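Local coordinates for protein alpha-1,6-mannanase (Bacteroides thetaiotaomicron, PDB 4V1S) that probably hydrolyses internal alpha-1,6-mannosidic bonds of mannan, as expected of a family GH76 glycoside hydrolase with an (alpha/alpha)6 fold, at residues N44-Y47 with T48-K51; F86-Y89 with T90-G94; L97-S100 with E101-A105; F345-N348 with K349-G353; A387-Y390 with K391-L394. One frame throughout, in Å; residues are numbered along the deposited sequence.

Contact 1: N44-Y47 with T48-K51; sequences NDYY and TWCK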
loop_
_atom_site.group_PDB
_atom_site.type_symbol
_atom_site.label_atom_id
_atom_site.label_comp_id
_atom_site.label_asym_id
_atom_site.label_seq_id
_atom_site.Cartn_x
_atom_site.Cartn_y
_atom_site.Cartn_z
ATOM N N ASN A 44 20.385 -10.276 11.028
ATOM C CA ASN A 44 19.059 -9.730 11.282
ATOM C C ASN A 44 17.969 -10.707 10.899
ATOM O O ASN A 44 17.809 -11.079 9.731
ATOM C CB ASN A 44 18.818 -8.432 10.510
ATOM C CG ASN A 44 19.754 -7.330 10.913
ATOM O OD1 ASN A 44 20.068 -7.139 12.091
ATOM N ND2 ASN A 44 20.175 -6.556 9.923
ATOM N N ASP A 45 17.200 -11.092 11.895
ATOM C CA ASP A 45 16.208 -12.103 11.709
ATOM C C ASP A 45 14.884 -11.409 11.438
ATOM O O ASP A 45 14.032 -11.309 12.319
ATOM C CB ASP A 45 16.145 -12.964 12.951
ATOM C CG ASP A 45 15.299 -14.187 12.774
ATOM O OD1 ASP A 45 14.669 -14.337 11.699
ATOM O OD2 ASP A 45 15.276 -15.007 13.735
ATOM N N TYR A 46 14.726 -10.933 10.206
ATOM C CA TYR A 46 13.515 -10.205 9.810
ATOM C C TYR A 46 12.249 -10.995 10.049
ATOM O O TYR A 46 11.237 -10.437 10.437
ATOM C CB TYR A 46 13.581 -9.792 8.333
ATOM C CG TYR A 46 14.752 -8.881 8.037
ATOM C CD1 TYR A 46 14.801 -7.598 8.546
ATOM C CD2 TYR A 46 15.840 -9.332 7.278
ATOM C CE1 TYR A 46 15.910 -6.773 8.326
ATOM C CE2 TYR A 46 16.931 -8.519 7.038
ATOM C CZ TYR A 46 16.966 -7.239 7.571
ATOM O OH TYR A 46 18.040 -6.416 7.336
ATOM N N TYR A 47 12.291 -12.296 9.791
ATOM C CA TYR A 47 11.109 -13.124 9.968
ATOM C C TYR A 47 10.633 -13.146 11.421
ATOM O O TYR A 47 9.432 -12.974 11.706
ATOM C CB TYR A 47 11.435 -14.533 9.504
ATOM C CG TYR A 47 10.251 -15.467 9.289
ATOM C CD1 TYR A 47 9.261 -15.175 8.352
ATOM C CD2 TYR A 47 10.156 -16.660 9.964
ATOM C CE1 TYR A 47 8.211 -16.036 8.124
ATOM C CE2 TYR A 47 9.102 -17.531 9.762
ATOM C CZ TYR A 47 8.133 -17.217 8.824
ATOM O OH TYR A 47 7.102 -18.099 8.589
ATOM N N THR A 48 11.576 -13.331 12.344
ATOM C CA THR A 48 11.259 -13.217 13.770
ATOM C C THR A 48 10.754 -11.823 14.144
ATOM O O THR A 48 9.802 -11.684 14.872
ATOM C CB THR A 48 12.461 -13.618 14.651
ATOM O OG1 THR A 48 12.675 -15.021 14.435
ATOM C CG2 THR A 48 12.186 -13.379 16.095
ATOM N N TRP A 49 11.380 -10.791 13.600
ATOM C CA TRP A 49 10.930 -9.445 13.878
ATOM C C TRP A 49 9.486 -9.279 13.463
ATOM O O TRP A 49 8.722 -8.654 14.166
ATOM C CB TRP A 49 11.776 -8.401 13.147
ATOM C CG TRP A 49 13.197 -8.328 13.581
ATOM C CD1 TRP A 49 13.793 -9.042 14.569
ATOM C CD2 TRP A 49 14.203 -7.487 13.014
ATOM N NE1 TRP A 49 15.131 -8.699 14.651
ATOM C CE2 TRP A 49 15.404 -7.740 13.711
ATOM C CE3 TRP A 49 14.200 -6.523 12.003
ATOM C CZ2 TRP A 49 16.600 -7.058 13.419
ATOM C CZ3 TRP A 49 15.392 -5.861 11.703
ATOM C CH2 TRP A 49 16.571 -6.138 12.411
ATOM N N CYS A 50 9.125 -9.877 12.331
ATOM C CA CYS A 50 7.744 -9.791 11.862
ATOM C C CYS A 50 6.816 -10.480 12.834
ATOM O O CYS A 50 5.837 -9.896 13.270
ATOM C CB CYS A 50 7.599 -10.404 10.481
ATOM S SG CYS A 50 5.912 -10.360 9.835
ATOM N N LYS A 51 7.134 -11.713 13.213
ATOM C CA LYS A 51 6.293 -12.453 14.165
ATOM C C LYS A 51 6.185 -11.719 15.510
ATOM O O LYS A 51 5.142 -11.671 16.122
ATOM C CB LYS A 51 6.796 -13.892 14.323
ATOM C CG LYS A 51 6.573 -14.701 13.043
ATOM C CD LYS A 51 7.415 -15.959 12.966
ATOM C CE LYS A 51 7.599 -16.559 14.345
ATOM N NZ LYS A 51 6.323 -17.100 14.858
#
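Tyr46 and Trp49, close neighbours in the first turn of helix 46-61, meet as an offset edge-to-face pair. Their side chains extend side by side, the edge of the tyrosine turned toward the six-membered ring of the indole with the planes 78° apart. Tyr46 CE1 comes to 3.5 Å from Trp49 CZ3. With CG anti to the carbonyl carbon (chi1 -65°), Trp49 folds back over the preceding turn, where Asp45 O lies over the indole face, 3.2 Å from Trp49 CD1. The same oxygen accepts Trp49 N at 3.0 Å. Asp45 is the N-cap: its OD2 is met from above the carboxylate plane by Thr48 OG1 at 2.7 Å, while Thr48 N gives OD1 a weak capping bond of 3.3 Å. Asn44 OD1 approaches Trp49 CH2 obliquely at 3.7 Å. A serine in place of the tryptophan would probably open a gap beside Tyr46 and take away the ring on which His347 stacks. The turn is wedged between helices: Trp49 stacks on His347 and Tyr46 OH bonds Asn344 OD1, both of helix 334-350, while Cys50 packs on Met385 of helix 374-394 and Thr90 of helix 81-97.

Contact 2: F86-Y89 with T90-G94; sequences FLLY and TYTEG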
loop_
_atom_site.group_PDB
_atom_site.type_symbol
_atom_site.label_atom_id
_atom_site.label_comp_id
_atom_site.label_asym_id
_atom_site.label_seq_id
_atom_site.Cartn_x
_atom_site.Cartn_y
_atom_site.Cartn_z
ATOM N N PHE A 86 -2.517 -3.622 5.581
ATOM C CA PHE A 86 -1.147 -4.024 5.835
ATOM C C PHE A 86 -1.035 -5.440 6.400
ATOM O O PHE A 86 -0.094 -6.125 6.078
ATOM C CB PHE A 86 -0.431 -3.054 6.745
ATOM C CG PHE A 86 -0.207 -1.700 6.122
ATOM C CD1 PHE A 86 0.718 -1.534 5.111
ATOM C CD2 PHE A 86 -0.828 -0.543 6.641
ATOM C CE1 PHE A 86 0.984 -0.291 4.561
ATOM C CE2 PHE A 86 -0.579 0.722 6.082
ATOM C CZ PHE A 86 0.329 0.833 5.049
ATOM N N LEU A 87 -2.010 -5.874 7.194
ATOM C CA LEU A 87 -1.998 -7.246 7.637
ATOM C C LEU A 87 -2.208 -8.172 6.437
ATOM O O LEU A 87 -1.502 -9.141 6.274
ATOM C CB LEU A 87 -3.079 -7.487 8.715
ATOM C CG LEU A 87 -2.848 -6.855 10.063
ATOM C CD1 LEU A 87 -4.047 -7.069 10.953
ATOM C CD2 LEU A 87 -1.593 -7.443 10.697
ATOM N N LEU A 88 -3.158 -7.841 5.561
ATOM C CA LEU A 88 -3.359 -8.633 4.346
ATOM C C LEU A 88 -2.041 -8.769 3.560
ATOM O O LEU A 88 -1.670 -9.854 3.115
ATOM C CB LEU A 88 -4.415 -7.947 3.480
ATOM C CG LEU A 88 -4.746 -8.556 2.129
ATOM C CD1 LEU A 88 -5.354 -9.935 2.313
ATOM C CD2 LEU A 88 -5.685 -7.645 1.336
ATOM N N TYR A 89 -1.358 -7.650 3.352
ATOM C CA TYR A 89 -0.065 -7.650 2.640
ATOM C C TYR A 89 0.978 -8.542 3.357
ATOM O O TYR A 89 1.771 -9.241 2.728
ATOM C CB TYR A 89 0.498 -6.242 2.574
ATOM C CG TYR A 89 -0.214 -5.231 1.713
ATOM C CD1 TYR A 89 -1.263 -5.575 0.858
ATOM C CD2 TYR A 89 0.194 -3.884 1.751
ATOM C CE1 TYR A 89 -1.913 -4.579 0.107
ATOM C CE2 TYR A 89 -0.402 -2.913 0.971
ATOM C CZ TYR A 89 -1.454 -3.255 0.116
ATOM O OH TYR A 89 -2.024 -2.264 -0.699
ATOM N N THR A 90 0.960 -8.502 4.685
ATOM C CA THR A 90 1.928 -9.245 5.487
ATOM C C THR A 90 1.716 -10.738 5.352
ATOM O O THR A 90 2.647 -11.500 5.053
ATOM C CB THR A 90 1.847 -8.848 6.965
ATOM O OG1 THR A 90 2.087 -7.455 7.057
ATOM C CG2 THR A 90 2.848 -9.601 7.773
ATOM N N TYR A 91 0.470 -11.166 5.529
ATOM C CA TYR A 91 0.180 -12.607 5.452
ATOM C C TYR A 91 0.406 -13.137 4.038
ATOM O O TYR A 91 0.912 -14.252 3.834
ATOM C CB TYR A 91 -1.241 -12.912 5.927
ATOM C CG TYR A 91 -1.604 -12.388 7.300
ATOM C CD1 TYR A 91 -0.739 -12.487 8.371
ATOM C CD2 TYR A 91 -2.860 -11.834 7.534
ATOM C CE1 TYR A 91 -1.095 -11.966 9.612
ATOM C CE2 TYR A 91 -3.240 -11.373 8.780
ATOM C CZ TYR A 91 -2.381 -11.476 9.834
ATOM O OH TYR A 91 -2.791 -10.957 11.076
ATOM N N THR A 92 0.035 -12.343 3.055
ATOM C CA THR A 92 0.304 -12.699 1.674
ATOM C C THR A 92 1.792 -12.906 1.404
ATOM O O THR A 92 2.188 -13.928 0.846
ATOM C CB THR A 92 -0.264 -11.651 0.744
ATOM O OG1 THR A 92 -1.689 -11.588 0.922
ATOM C CG2 THR A 92 0.099 -11.976 -0.718
ATOM N N GLU A 93 2.626 -11.959 1.838
ATOM C CA GLU A 93 4.066 -12.133 1.683
ATOM C C GLU A 93 4.570 -13.345 2.471
ATOM O O GLU A 93 5.481 -14.049 2.023
ATOM C CB GLU A 93 4.812 -10.876 2.087
ATOM C CG GLU A 93 6.286 -10.831 1.731
ATOM C CD GLU A 93 6.598 -10.617 0.245
ATOM O OE1 GLU A 93 5.724 -10.827 -0.612
ATOM O OE2 GLU A 93 7.760 -10.244 -0.081
ATOM N N GLY A 94 3.963 -13.593 3.629
ATOM C CA GLY A 94 4.275 -14.778 4.428
ATOM C C GLY A 94 4.195 -16.086 3.656
ATOM O O GLY A 94 4.999 -16.992 3.893
#
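Leu87 and Tyr91 sit one turn apart on a buried part of helix 81-97, in what is, by family, an (alpha/alpha)6 fold, and the leucine lies along the flank of the tyrosine. Leu87 CB is 3.9 Å from Tyr91 CE2, and the methyl CD2 of Leu87 reaches the phenol oxygen OH of Tyr91 at 3.7 Å. Tyr91 CG is anti to the carbonyl carbon (chi1 -54°), which lays the ring over the backbone it has just left: Leu87 O lies above one face, toward the rim, 3.3 Å from Tyr91 CD2. That carbonyl also accepts Tyr91 N. A glycine at the tyrosine position would take the ring away and is likely to bare Leu87 O and open a gap on one side of Leu87, where the ring also packs on Trp102. Two threonines turn their hydroxyls back on the helix, each doubling the hold on one carbonyl. Thr92 OG1 lies 2.8 Å from Leu88 O, which accepts Thr92 N as well.

Further out, Tyr69, in a loop, touches both Leu87 and Tyr91, Trp102 and Cys109 of helix 99-114 pack on Tyr91, and Leu88 meets Leu106 of that helix and Leu152 of helix 142-159. Back on the helix itself, Phe86 O accepts Thr90 N at 2.9 Å and Thr90 OG1 at 2.7 Å, the two donors arriving from opposite faces of the carbonyl plane.

Contact 3: L97-S100 with E101-A105; sequences LSKS and EWSDA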
loop_
_atom_site.group_PDB
_atom_site.type_symbol
_atom_site.label_atom_id
_atom_site.label_comp_id
_atom_site.label_asym_id
_atom_site.label_seq_id
_atom_site.Cartn_x
_atom_site.Cartn_y
_atom_site.Cartn_z
ATOM N N LEU A 97 7.375 -17.328 2.278
ATOM C CA LEU A 97 8.282 -17.923 3.272
ATOM C C LEU A 97 7.839 -19.303 3.733
ATOM O O LEU A 97 8.666 -20.239 3.831
ATOM C CB LEU A 97 8.388 -17.001 4.486
ATOM C CG LEU A 97 9.212 -15.695 4.467
ATOM C CD1 LEU A 97 10.677 -15.969 4.167
ATOM C CD2 LEU A 97 8.672 -14.630 3.540
ATOM N N SER A 98 6.538 -19.436 4.009
ATOM C CA SER A 98 5.940 -20.710 4.427
ATOM C C SER A 98 4.452 -20.749 4.131
ATOM O O SER A 98 3.655 -20.072 4.778
ATOM C CB SER A 98 6.149 -20.964 5.914
ATOM O OG SER A 98 5.466 -22.162 6.296
ATOM N N LYS A 99 4.057 -21.553 3.158
ATOM C CA LYS A 99 2.625 -21.637 2.832
ATOM C C LYS A 99 1.863 -22.148 4.056
ATOM O O LYS A 99 0.793 -21.656 4.396
ATOM C CB LYS A 99 2.378 -22.522 1.598
ATOM C CG LYS A 99 0.936 -22.512 1.121
ATOM C CD LYS A 99 0.753 -22.969 -0.342
ATOM C CE LYS A 99 0.655 -21.817 -1.364
ATOM N NZ LYS A 99 0.261 -22.325 -2.724
ATOM N N SER A 100 2.408 -23.168 4.703
ATOM C CA SER A 100 1.706 -23.807 5.816
ATOM C C SER A 100 1.584 -22.897 7.040
ATOM O O SER A 100 0.570 -22.939 7.734
ATOM C CB SER A 100 2.344 -25.165 6.161
ATOM O OG SER A 100 3.734 -25.050 6.422
ATOM N N GLU A 101 2.591 -22.065 7.307
ATOM C CA GLU A 101 2.517 -21.146 8.449
ATOM C C GLU A 101 1.511 -20.016 8.231
ATOM O O GLU A 101 1.005 -19.495 9.204
ATOM C CB GLU A 101 3.881 -20.534 8.808
ATOM C CG GLU A 101 3.927 -20.000 10.252
ATOM C CD GLU A 101 5.311 -19.571 10.751
ATOM O OE1 GLU A 101 6.333 -19.964 10.143
ATOM O OE2 GLU A 101 5.378 -18.842 11.772
ATOM N N TRP A 102 1.276 -19.612 6.982
ATOM C CA TRP A 102 0.552 -18.360 6.706
ATOM C C TRP A 102 -0.769 -18.480 5.980
ATOM O O TRP A 102 -1.501 -17.512 5.930
ATOM C CB TRP A 102 1.470 -17.346 5.991
ATOM C CG TRP A 102 2.596 -16.999 6.893
ATOM C CD1 TRP A 102 3.857 -17.486 6.821
ATOM C CD2 TRP A 102 2.543 -16.196 8.077
ATOM N NE1 TRP A 102 4.611 -17.011 7.841
ATOM C CE2 TRP A 102 3.833 -16.236 8.655
ATOM C CE3 TRP A 102 1.532 -15.447 8.706
ATOM C CZ2 TRP A 102 4.158 -15.549 9.831
ATOM C CZ3 TRP A 102 1.843 -14.765 9.878
ATOM C CH2 TRP A 102 3.167 -14.811 10.422
ATOM N N SER A 103 -1.079 -19.649 5.421
ATOM C CA SER A 103 -2.288 -19.775 4.619
ATOM C C SER A 103 -3.547 -19.533 5.426
ATOM O O SER A 103 -4.470 -18.845 4.970
ATOM C CB SER A 103 -2.333 -21.143 3.937
ATOM O OG SER A 103 -1.357 -21.157 2.915
ATOM N N ASP A 104 -3.619 -20.118 6.616
ATOM C CA ASP A 104 -4.812 -19.934 7.461
ATOM C C ASP A 104 -4.954 -18.484 7.915
ATOM O O ASP A 104 -6.060 -17.957 7.951
ATOM C CB ASP A 104 -4.779 -20.841 8.689
ATOM C CG ASP A 104 -5.079 -22.294 8.374
ATOM O OD1 ASP A 104 -5.507 -22.630 7.250
ATOM O OD2 ASP A 104 -4.875 -23.126 9.288
ATOM N N ALA A 105 -3.834 -17.841 8.256
ATOM C CA ALA A 105 -3.859 -16.451 8.721
ATOM C C ALA A 105 -4.382 -15.548 7.609
ATOM O O ALA A 105 -5.207 -14.633 7.843
ATOM C CB ALA A 105 -2.467 -15.998 9.140
HETATM O O HOH W 1 -1.833 -22.166 7.503
#
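Ser98 caps the helix that starts at Lys99: its OG accepts Glu101 N at 3.0 Å, with an N-H...O angle of 156°. The hydroxyl stands anti to the backbone N of Ser98 (chi1 176°), a position from which it reaches forward to the first turn and also rests 3.4 Å from Glu101 CB. The carbonyl of Ser98 is less firmly held. Its oxygen takes a weak bond from Trp102 N, and it lies at the edge of the indole, near the ring plane, 3.3 Å from Trp102 CD1.

At Lys99 the carbonyl oxygen has two donors, both from Ser103. Ser103 N donates to Lys99 O at 2.9 Å and Ser103 OG at 2.7 Å, from opposite faces of the carbonyl plane, the hydroxyl coming in well above it. Ser103 OG also touches the aliphatic part of the lysine, 3.2 Å from Lys99 CG.

Ser100 OG gives a weak bond to Ser98 OG, and the carbonyl of Ser100 is bridged by a water to Asp104 N, the water accepting from that nitrogen at 2.9 Å. This water stands in for a direct bond where the helix is kinked. Glu101 OE1 and Trp102 NE1 both bond Tyr47 OH of helix 46-61. The whole is a serine N-cap just after a tight link between helices 81-97 and 99-114, consecutive helices of a fold that the family places among the (alpha/alpha)6 barrels.

Contact 4: F345-N348 with K349-G353; sequences FIHN and KLRDG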
loop_
_atom_site.group_PDB
_atom_site.type_symbol
_atom_site.label_atom_id
_atom_site.label_comp_id
_atom_site.label_asym_id
_atom_site.label_seq_id
_atom_site.Cartn_x
_atom_site.Cartn_y
_atom_site.Cartn_z
ATOM N N PHE A 345 16.614 0.402 10.329
ATOM C CA PHE A 345 16.323 1.606 11.084
ATOM C C PHE A 345 14.971 1.527 11.791
ATOM O O PHE A 345 14.840 1.909 12.939
ATOM C CB PHE A 345 16.388 2.836 10.167
ATOM C CG PHE A 345 16.084 4.135 10.870
ATOM C CD1 PHE A 345 17.048 4.809 11.535
ATOM C CD2 PHE A 345 14.789 4.669 10.823
ATOM C CE1 PHE A 345 16.774 6.022 12.159
ATOM C CE2 PHE A 345 14.488 5.858 11.463
ATOM C CZ PHE A 345 15.501 6.540 12.123
ATOM N N ILE A 346 13.947 1.058 11.096
ATOM C CA ILE A 346 12.654 0.874 11.729
ATOM C C ILE A 346 12.785 0.034 13.003
ATOM O O ILE A 346 12.307 0.420 14.058
ATOM C CB ILE A 346 11.647 0.228 10.745
ATOM C CG1 ILE A 346 11.381 1.173 9.559
ATOM C CG2 ILE A 346 10.331 -0.074 11.465
ATOM C CD1 ILE A 346 10.687 0.464 8.422
ATOM N N HIS A 347 13.441 -1.099 12.914
ATOM C CA HIS A 347 13.586 -1.994 14.088
ATOM C C HIS A 347 14.476 -1.410 15.183
ATOM O O HIS A 347 14.162 -1.464 16.375
ATOM C CB HIS A 347 14.123 -3.324 13.631
ATOM C CG HIS A 347 14.129 -4.364 14.699
ATOM N ND1 HIS A 347 15.262 -4.705 15.400
ATOM C CD2 HIS A 347 13.123 -5.099 15.224
ATOM C CE1 HIS A 347 14.960 -5.641 16.285
ATOM N NE2 HIS A 347 13.672 -5.905 16.188
ATOM N N ASN A 348 15.625 -0.917 14.761
ATOM C CA ASN A 348 16.676 -0.493 15.680
ATOM C C ASN A 348 16.445 0.867 16.318
ATOM O O ASN A 348 16.899 1.106 17.433
ATOM C CB ASN A 348 18.031 -0.585 14.963
ATOM C CG ASN A 348 18.378 -2.019 14.539
ATOM O OD1 ASN A 348 17.810 -3.021 15.034
ATOM N ND2 ASN A 348 19.308 -2.130 13.593
ATOM N N LYS A 349 15.749 1.752 15.612
ATOM C CA LYS A 349 15.560 3.133 16.065
ATOM C C LYS A 349 14.110 3.571 16.301
ATOM O O LYS A 349 13.854 4.454 17.140
ATOM C CB LYS A 349 16.236 4.095 15.100
ATOM C CG LYS A 349 17.737 3.951 15.056
ATOM C CD LYS A 349 18.331 4.349 16.401
ATOM C CE LYS A 349 19.848 4.210 16.471
ATOM N NZ LYS A 349 20.326 4.742 17.782
ATOM N N LEU A 350 13.154 2.960 15.603
ATOM C CA LEU A 350 11.744 3.367 15.795
ATOM C C LEU A 350 10.953 2.537 16.799
ATOM O O LEU A 350 10.111 3.088 17.506
ATOM C CB LEU A 350 11.004 3.403 14.460
ATOM C CG LEU A 350 11.606 4.336 13.398
ATOM C CD1 LEU A 350 10.757 4.267 12.133
ATOM C CD2 LEU A 350 11.695 5.781 13.899
ATOM N N ARG A 351 11.216 1.229 16.840
ATOM C CA ARG A 351 10.559 0.340 17.787
ATOM C C ARG A 351 10.772 0.859 19.199
ATOM O O ARG A 351 11.913 1.145 19.618
ATOM C CB ARG A 351 11.118 -1.078 17.670
ATOM C CG ARG A 351 10.404 -2.113 18.532
ATOM C CD ARG A 351 11.005 -3.498 18.322
ATOM N NE ARG A 351 11.810 -3.962 19.445
ATOM C CZ ARG A 351 13.141 -3.934 19.508
ATOM N NH1 ARG A 351 13.878 -3.439 18.515
ATOM N NH2 ARG A 351 13.730 -4.419 20.582
ATOM N N ASP A 352 9.697 0.963 19.952
ATOM C CA ASP A 352 9.826 1.453 21.335
ATOM C C ASP A 352 10.031 0.282 22.310
ATOM O O ASP A 352 10.125 -0.868 21.903
ATOM C CB ASP A 352 8.693 2.424 21.723
ATOM C CG ASP A 352 7.382 1.739 22.148
ATOM O OD1 ASP A 352 7.281 0.497 22.200
ATOM O OD2 ASP A 352 6.433 2.510 22.437
ATOM N N GLY A 353 10.120 0.595 23.596
ATOM C CA GLY A 353 10.425 -0.401 24.615
ATOM C C GLY A 353 9.302 -1.390 24.874
ATOM O O GLY A 353 9.527 -2.425 25.518
HETATM O O HOH W 2 14.392 1.184 18.542
#
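The ring of Phe345 carries Lys349 CB over one face, in a CH-pi contact 3.8 Å from the ring centroid, and the two side chains cross at about a right angle. Phe345 CG is anti to its backbone N (chi1 179°), which swings the ring along the helix to where the next turn can cover it. Leu350 approaches the same ring obliquely, its CD2 3.7 Å from Phe345 CE2. The ring of His347 has Asn348 OD1 at its edge, close to the ring plane, and His347 ND1 donates to that oxygen at 3.1 Å, a nearly straight bond (165°) that fixes the rotation of the imidazole. Over one face of the imidazole lies the guanidinium of Arg351, with planes 20° apart and centres 4.3 Å from each other; Trp49 takes the other face. Lys349 and Arg351 are each modelled in two conformers and one of each is described, so the guanidinium stack is doubtful as a constant feature, as is the weak bond from Arg351 NH1 to His347 O.

Beneath the side chains the helix widens into a pi-type turn as it ends. Ile346 O accepts both Leu350 N and Arg351 N at 3.1 Å; the first donor stands above the carbonyl plane and the second lies nearly along the C=O axis. Arg351 is the first residue to leave helical geometry.

Loops receive this end of helix 334-350: Leu350 and Ile346 pack on Trp361, Phe345 on Ala308, and Leu350 O accepts from Thr365 OG1. Through His347 on Trp49 it leans against helix 46-61.

Contact 5: A387-Y390 with K391-L394; sequences AANY and KRIL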
loop_
_atom_site.group_PDB
_atom_site.type_symbol
_atom_site.label_atom_id
_atom_site.label_comp_id
_atom_site.label_asym_id
_atom_site.label_seq_id
_atom_site.Cartn_x
_atom_site.Cartn_y
_atom_site.Cartn_z
ATOM N N ALA A 387 11.334 -7.968 3.884
ATOM C CA ALA A 387 12.770 -8.141 4.104
ATOM C C ALA A 387 13.130 -9.626 4.292
ATOM O O ALA A 387 14.105 -10.090 3.754
ATOM C CB ALA A 387 13.210 -7.326 5.307
ATOM N N ALA A 388 12.307 -10.364 5.026
ATOM C CA ALA A 388 12.531 -11.795 5.212
ATOM C C ALA A 388 12.521 -12.537 3.876
ATOM O O ALA A 388 13.339 -13.423 3.634
ATOM C CB ALA A 388 11.478 -12.359 6.159
ATOM N N ASN A 389 11.604 -12.152 2.999
ATOM C CA ASN A 389 11.485 -12.789 1.696
ATOM C C ASN A 389 12.721 -12.506 0.846
ATOM O O ASN A 389 13.266 -13.399 0.236
ATOM C CB ASN A 389 10.198 -12.320 1.005
ATOM C CG ASN A 389 9.877 -13.112 -0.227
ATOM O OD1 ASN A 389 10.205 -14.297 -0.323
ATOM N ND2 ASN A 389 9.238 -12.474 -1.183
ATOM N N TYR A 390 13.168 -11.250 0.812
ATOM C CA TYR A 390 14.343 -10.907 0.009
ATOM C C TYR A 390 15.652 -11.475 0.581
ATOM O O TYR A 390 16.555 -11.806 -0.177
ATOM C CB TYR A 390 14.407 -9.409 -0.296
ATOM C CG TYR A 390 13.495 -9.080 -1.431
ATOM C CD1 TYR A 390 12.147 -8.805 -1.208
ATOM C CD2 TYR A 390 13.964 -9.106 -2.736
ATOM C CE1 TYR A 390 11.295 -8.550 -2.238
ATOM C CE2 TYR A 390 13.131 -8.847 -3.796
ATOM C CZ TYR A 390 11.795 -8.584 -3.562
ATOM O OH TYR A 390 10.979 -8.321 -4.635
ATOM N N LYS A 391 15.727 -11.621 1.901
ATOM C CA LYS A 391 16.879 -12.284 2.522
ATOM C C LYS A 391 16.923 -13.749 2.035
ATOM O O LYS A 391 17.974 -14.257 1.672
ATOM C CB LYS A 391 16.780 -12.205 4.043
ATOM C CG LYS A 391 17.928 -12.879 4.774
ATOM C CD LYS A 391 17.846 -12.745 6.294
ATOM C CE LYS A 391 19.015 -13.470 6.955
ATOM N NZ LYS A 391 19.018 -13.320 8.436
ATOM N N ARG A 392 15.747 -14.391 2.009
ATOM C CA ARG A 392 15.609 -15.786 1.535
ATOM C C ARG A 392 16.001 -15.914 0.052
ATOM O O ARG A 392 16.754 -16.801 -0.318
ATOM C CB ARG A 392 14.164 -16.278 1.778
ATOM C CG ARG A 392 13.729 -17.528 1.006
ATOM C CD ARG A 392 12.206 -17.696 1.000
ATOM N NE ARG A 392 11.491 -16.824 0.047
ATOM C CZ ARG A 392 11.468 -17.001 -1.284
ATOM N NH1 ARG A 392 12.153 -17.995 -1.859
ATOM N NH2 ARG A 392 10.770 -16.158 -2.062
ATOM N N ILE A 393 15.474 -15.013 -0.772
ATOM C CA ILE A 393 15.808 -14.912 -2.190
ATOM C C ILE A 393 17.327 -14.776 -2.409
ATOM O O ILE A 393 17.895 -15.430 -3.281
ATOM C CB ILE A 393 15.049 -13.715 -2.836
ATOM C CG1 ILE A 393 13.550 -14.042 -2.946
ATOM C CG2 ILE A 393 15.633 -13.359 -4.202
ATOM C CD1 ILE A 393 12.652 -12.880 -3.330
ATOM N N LEU A 394 17.977 -13.940 -1.610
ATOM C CA LEU A 394 19.431 -13.781 -1.685
ATOM C C LEU A 394 20.214 -15.014 -1.226
ATOM O O LEU A 394 21.184 -15.367 -1.843
ATOM C CB LEU A 394 19.878 -12.571 -0.865
ATOM C CG LEU A 394 19.634 -11.204 -1.497
ATOM C CD1 LEU A 394 20.013 -10.118 -0.497
ATOM C CD2 LEU A 394 20.406 -11.036 -2.807
#
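Asn389 OD1 is gripped by two nitrogens of Arg392, which comes side-on with NE at 2.9 Å and NH2 at 2.6 Å. The oxygen lies at the edge of the guanidinium, close to its plane, and the amide and guanidinium are nearly coplanar, 26° apart, as the two side chains run alongside each other. Both residues have CG anti to the backbone N (chi1 -170° for Asn389, 163° for Arg392), and the bend at chi3 of the arginine turns its NE and NH2 edge back to the amide. The other end of that amide is occupied too: Asn389 ND2 bonds Glu93 OE2 of helix 81-97. Held at both ends, the amide has its flip settled.

Ile393 bridges the guanidinium and an aromatic ring. Its CG1 lies over one face of the Arg392 guanidinium, while its CD1 sits over the face of Tyr390 in a CH-pi contact, 4.1 Å from the ring centroid, the methyl being 4.0 Å from Tyr390 CD2. Regular helical bonds carry the backbone through, among them Ile393 N to Asn389 O and Leu394 N to Tyr390 O, both 2.9 Å.

The segment forms the last turns of helix 374-394, which packs against several other helices. Tyr390 stacks on Phe324 and bonds Asp328 of helix 313-330, Lys391 NZ bonds Asn44 O just before helix 46-61, Ala387 packs against Phe340 of helix 334-350, and Arg392 rests on Leu97 of helix 81-97.

All five contacts are local, each within one continuous run of chain, so they follow in series and none nests in or crosses another. Contact 1 opens helix 46-61, contact 2 lies within helix 81-97, and contact 3 opens helix 99-114 straight after it; much later contact 4 ends helix 334-350 and contact 5 ends helix 374-394. None closes a long loop by itself. Contact 1 touches each of the other four, and contact 5 touches 1, 2 and 3, so the last helix is tied to helices 46-61 and 81-97 and to the link that leads into helix 99-114. Contact 4 reaches this group through contact 1 alone; its centre lies about 26 Å from that of contact 3.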